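Delta-1-pyrroline-5-carboxylate dehydrogenase, mitochondrial (Mus musculus, PDB 4E3X) oxidises L-glutamate gamma-semialdehyde to glutamate with NAD(+), probably irreversibly, completing the second step of proline breakdown. Local coordinates at residues Asp117-Met121 with Ala122-Gln126; Thr285-Val288 with Pro289-Lys292. All blocks are in the same frame, centred on the assembly; numbering follows the deposited sequence.

Contact 1 of 2, residues Asp117-Met121 with Ala122-Gln126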
loop_
_atom_site.group_PDB
_atom_site.type_symbol
_atom_site.label_atom_id
_atom_site.label_comp_id
_atom_site.label_asym_id
_atom_site.label_seq_id
_atom_site.Cartn_x
_atom_site.Cartn_y
_atom_site.Cartn_z
ATOM N N ASP B 117 12.213 16.819 1.695
ATOM C CA ASP B 117 12.452 15.378 1.748
ATOM C C ASP B 117 13.802 15.069 2.412
ATOM O O ASP B 117 13.922 14.097 3.164
ATOM C CB ASP B 117 12.386 14.823 0.319
ATOM C CG ASP B 117 12.639 13.332 0.231
ATOM O OD1 ASP B 117 12.234 12.578 1.137
ATOM O OD2 ASP B 117 13.249 12.915 -0.779
ATOM N N LEU B 118 14.802 15.918 2.174
ATOM C CA LEU B 118 16.134 15.700 2.750
ATOM C C LEU B 118 16.241 16.109 4.222
ATOM O O LEU B 118 17.210 15.753 4.898
ATOM C CB LEU B 118 17.206 16.429 1.936
ATOM C CG LEU B 118 17.572 15.768 0.606
ATOM C CD1 LEU B 118 18.369 16.725 -0.276
ATOM C CD2 LEU B 118 18.363 14.487 0.833
ATOM N N LYS B 119 15.266 16.866 4.717
ATOM C CA LYS B 119 15.255 17.232 6.131
ATOM C C LYS B 119 15.162 15.982 6.992
ATOM O O LYS B 119 14.442 15.048 6.651
ATOM C CB LYS B 119 14.041 18.094 6.449
ATOM C CG LYS B 119 14.195 19.568 6.213
ATOM C CD LYS B 119 13.066 20.300 6.928
ATOM C CE LYS B 119 13.134 21.784 6.679
ATOM N NZ LYS B 119 14.441 22.325 7.130
ATOM N N PRO B 120 15.864 15.960 8.129
ATOM C CA PRO B 120 15.707 14.822 9.040
ATOM C C PRO B 120 14.252 14.640 9.478
ATOM O O PRO B 120 13.536 15.618 9.707
ATOM C CB PRO B 120 16.578 15.212 10.234
ATOM C CG PRO B 120 17.626 16.103 9.645
ATOM C CD PRO B 120 16.918 16.888 8.576
ATOM N N MET B 121 13.819 13.385 9.563
ATOM C CA MET B 121 12.457 13.059 9.971
ATOM C C MET B 121 12.090 13.763 11.277
ATOM O O MET B 121 10.977 14.250 11.431
ATOM C CB MET B 121 12.297 11.543 10.132
ATOM C CG MET B 121 10.859 11.070 10.377
ATOM S SD MET B 121 9.834 10.923 8.889
ATOM C CE MET B 121 10.473 9.412 8.167
ATOM N N ALA B 122 13.039 13.839 12.203
ATOM C CA ALA B 122 12.798 14.466 13.497
ATOM C C ALA B 122 12.463 15.952 13.378
ATOM O O ALA B 122 11.663 16.473 14.151
ATOM C CB ALA B 122 13.995 14.267 14.406
ATOM N N ASP B 123 13.081 16.631 12.414
ATOM C CA ASP B 123 12.808 18.044 12.189
ATOM C C ASP B 123 11.426 18.257 11.574
ATOM O O ASP B 123 10.729 19.218 11.903
ATOM C CB ASP B 123 13.887 18.674 11.306
ATOM C CG ASP B 123 15.256 18.669 11.962
ATOM O OD1 ASP B 123 15.342 18.342 13.164
ATOM O OD2 ASP B 123 16.246 18.999 11.283
ATOM N N ARG B 124 11.028 17.370 10.673
ATOM C CA ARG B 124 9.672 17.447 10.149
ATOM C C ARG B 124 8.657 17.150 11.255
ATOM O O ARG B 124 7.637 17.837 11.379
ATOM C CB ARG B 124 9.485 16.506 8.954
ATOM C CG ARG B 124 10.413 16.824 7.785
ATOM C CD ARG B 124 9.974 16.117 6.516
ATOM N NE ARG B 124 10.047 14.664 6.620
ATOM C CZ ARG B 124 10.888 13.897 5.931
ATOM N NH1 ARG B 124 11.764 14.440 5.094
ATOM N NH2 ARG B 124 10.860 12.584 6.088
ATOM N N ALA B 125 8.951 16.145 12.075
ATOM C CA ALA B 125 8.051 15.769 13.163
ATOM C C ALA B 125 7.850 16.918 14.153
ATOM O O ALA B 125 6.763 17.092 14.704
ATOM C CB ALA B 125 8.560 14.521 13.877
ATOM N N GLN B 126 8.894 17.716 14.355
ATOM C CA GLN B 126 8.829 18.831 15.291
ATOM C C GLN B 126 7.746 19.847 14.925
ATOM O O GLN B 126 7.104 20.415 15.811
ATOM C CB GLN B 126 10.194 19.511 15.393
HETATM O O HOH W 1 12.414 11.509 3.805
#
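Arg-124 reaches back from the first turn of helix 121-136 to the C-terminal end of helix 99-118, a worked example of how one long side chain can tie together the two sides of a helix-to-helix turn. Its NH1 donates to Asp-117 O at 2.9 Å. That oxygen lies in the guanidinium plane, whereas the donor stands above the carbonyl plane, with an N-H...O angle of only 137°. Trp-116 O also accepts from NH1, and Leu-225 O takes NE, so backbone carbonyls fix the rotation of the buried group. The tightly packed part is this guanidinium with Met-121: the bend at chi3 (-64°) swings it back over Met-121, whose CA lies over one face. Met-121 SD receives a weak hydrogen bond from NH2, the two atoms 3.4 Å apart. A water 3.0 Å from Arg-124 NH2 accepts from it and can donate to Asp-117 OD1, bridging the two although no N-H of the guanidinium points at the carboxylate.

The exposed side, with Pro-120 and Asp-123, is looser. Pro-120, the N-cap residue, lays its ring against Asp-123, with CD 3.5 Å from OD2. Lys-119 offers little more than its CB, 4.1 Å from Arg-124 CG, before its amino end leads away. In the backbone, Pro-120 O accepts from Arg-124 N at 3.2 Å and more weakly from Asp-123 N, while Ala-125 N bonds to Met-121 O, starting the new helix.

Asp-117 OD1 also accepts from Gly-199 N at the end of strand 191-199, and OD2 forms a salt bridge with Arg-498 of the second subunit, placing the turn beside the dimer interface. Helix 155-180 receives Met-121 against Ala-177 and Ala-125 against Ala-174 and Val-178.

Contact 2 of 2, residues Thr285-Val288 with Pro289-Lys292. With PRO (proline), chain C.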
loop_
_atom_site.group_PDB
_atom_site.type_symbol
_atom_site.label_atom_id
_atom_site.label_comp_id
_atom_site.label_asym_id
_atom_site.label_seq_id
_atom_site.Cartn_x
_atom_site.Cartn_y
_atom_site.Cartn_z
ATOM N N THR B 285 -10.842 11.420 1.299
ATOM C CA THR B 285 -11.961 10.954 2.118
ATOM C C THR B 285 -13.221 11.650 1.622
ATOM O O THR B 285 -13.247 12.873 1.514
ATOM C CB THR B 285 -11.719 11.174 3.631
ATOM O OG1 THR B 285 -10.556 10.431 4.035
ATOM C CG2 THR B 285 -12.929 10.701 4.447
ATOM N N GLY B 286 -14.244 10.859 1.301
ATOM C CA GLY B 286 -15.466 11.369 0.697
ATOM C C GLY B 286 -16.298 10.229 0.134
ATOM O O GLY B 286 -16.322 9.143 0.707
ATOM N N SER B 287 -16.967 10.461 -0.997
ATOM C CA SER B 287 -17.914 9.483 -1.541
ATOM C C SER B 287 -17.252 8.392 -2.378
ATOM O O SER B 287 -16.186 8.597 -2.962
ATOM C CB SER B 287 -18.976 10.184 -2.399
ATOM O OG SER B 287 -18.445 10.515 -3.676
ATOM N N VAL B 288 -17.912 7.240 -2.457
ATOM C CA VAL B 288 -17.477 6.157 -3.339
ATOM C C VAL B 288 -17.380 6.599 -4.814
ATOM O O VAL B 288 -16.356 6.352 -5.452
ATOM C CB VAL B 288 -18.372 4.883 -3.201
ATOM C CG1 VAL B 288 -17.947 3.809 -4.194
ATOM C CG2 VAL B 288 -18.338 4.338 -1.778
ATOM N N PRO B 289 -18.424 7.265 -5.356
ATOM C CA PRO B 289 -18.339 7.615 -6.782
ATOM C C PRO B 289 -17.182 8.563 -7.093
ATOM O O PRO B 289 -16.552 8.417 -8.136
ATOM C CB PRO B 289 -19.686 8.295 -7.062
ATOM C CG PRO B 289 -20.605 7.778 -6.018
ATOM C CD PRO B 289 -19.766 7.546 -4.805
ATOM N N THR B 290 -16.900 9.512 -6.210
ATOM C CA THR B 290 -15.805 10.438 -6.469
ATOM C C THR B 290 -14.444 9.729 -6.424
ATOM O O THR B 290 -13.584 9.956 -7.285
ATOM C CB THR B 290 -15.832 11.631 -5.498
ATOM O OG1 THR B 290 -17.078 12.322 -5.646
ATOM C CG2 THR B 290 -14.681 12.592 -5.786
ATOM N N PHE B 291 -14.255 8.857 -5.439
ATOM C CA PHE B 291 -13.013 8.097 -5.351
ATOM C C PHE B 291 -12.813 7.236 -6.605
ATOM O O PHE B 291 -11.724 7.195 -7.177
ATOM C CB PHE B 291 -12.972 7.247 -4.075
ATOM C CG PHE B 291 -11.662 6.549 -3.855
ATOM C CD1 PHE B 291 -10.481 7.273 -3.741
ATOM C CD2 PHE B 291 -11.605 5.166 -3.764
ATOM C CE1 PHE B 291 -9.270 6.627 -3.546
ATOM C CE2 PHE B 291 -10.401 4.518 -3.568
ATOM C CZ PHE B 291 -9.234 5.243 -3.467
ATOM N N LYS B 292 -13.871 6.561 -7.036
ATOM C CA LYS B 292 -13.782 5.756 -8.250
ATOM C C LYS B 292 -13.438 6.606 -9.471
ATOM O O LYS B 292 -12.659 6.188 -10.324
ATOM C CB LYS B 292 -15.090 5.012 -8.500
ATOM C CG LYS B 292 -15.355 3.890 -7.503
ATOM C CD LYS B 292 -16.414 2.900 -7.996
ATOM C CE LYS B 292 -17.645 3.595 -8.507
ATOM N NZ LYS B 292 -18.743 2.620 -8.768
HETATM N N PRO C . -16.569 -1.542 -6.489
HETATM C CA PRO C . -17.631 -1.240 -5.524
HETATM C C PRO C . -18.503 -0.117 -6.046
HETATM O O PRO C . -18.183 0.445 -7.093
HETATM C CB PRO C . -16.857 -0.771 -4.288
HETATM C CG PRO C . -15.456 -1.276 -4.484
HETATM C CD PRO C . -15.238 -1.201 -5.954
HETATM O OXT PRO C . -19.525 0.237 -5.450
#
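With chi1 at 78°, Ser-287 holds OG between its own backbone N and carbonyl carbon, facing Thr-290, whose OG1 is turned back beside its own N (chi1 -59°). The result is a textbook helix N-cap, here at the start of helix 288-300, directly after strand 279-285 of the parallel sheet in the Rossmann-like NAD(+)-binding domain. Ser-287 OG receives Thr-290 N at 3.1 Å with an N-H...O angle of 159°, and Thr-290 OG1 donates to the same oxygen at 3.0 Å. Two donors from one residue thus grip the capping hydroxyl, and one of them is an amide at the helix start, where no preceding turn supplies a carbonyl. Without the hydroxyl, as with an alanine here, Thr-290 N would probably lose its cap and the Thr-290 side chain would be freer to turn.

The backbone then takes over, with Phe-291 N bonding to Ser-287 O and Lys-292 N to Val-288 O. Pro-289 fits the first turn, where its lack of an N-H costs no helical bond; its CD presses to 3.4 Å from Val-288 CB, tighter than usual for two carbons. Gly-286 to Thr-290 belong to the NAD(+) site, so the cap probably steadies a stretch that serves the cofactor.

Two residues of the turn reach the second subunit. Phe-291 packs edge-to-face with Phe-308 of that subunit, and Lys-292 NZ forms a salt bridge with its Asp-303. Lys-292 also extends past Val-288 to a bound proline, which bonds to Leu-302 O of the second subunit and so sits at the subunit boundary. The lysine chain is bent at chi3: CG passes 3.4 Å from Val-288 O, CD comes 3.2 Å from the ligand's O, and NZ donates to that same carboxylate oxygen at 2.8 Å.

Both contacts show one principle, the start of a helix secured by local bonds, but they use it in different places. Contact 1 closes before contact 2 opens along the chain; their centres lie about 32 Å apart and their nearest atoms about 21 Å, without touching. Contact 1 is structural, away from the annotated sites, whereas contact 2 forms part of the NAD(+) site: the side chain of Val-288 is about 7 Å from that of Glu-447. Gly-286 also shares a backbone bond with Glu-314, the proton acceptor of the active site. The proline held by Lys-292 belongs to contact 2, and the Ser-287 side chain is about 8 Å from another bound proline. Each contact reaches the second subunit through a salt bridge.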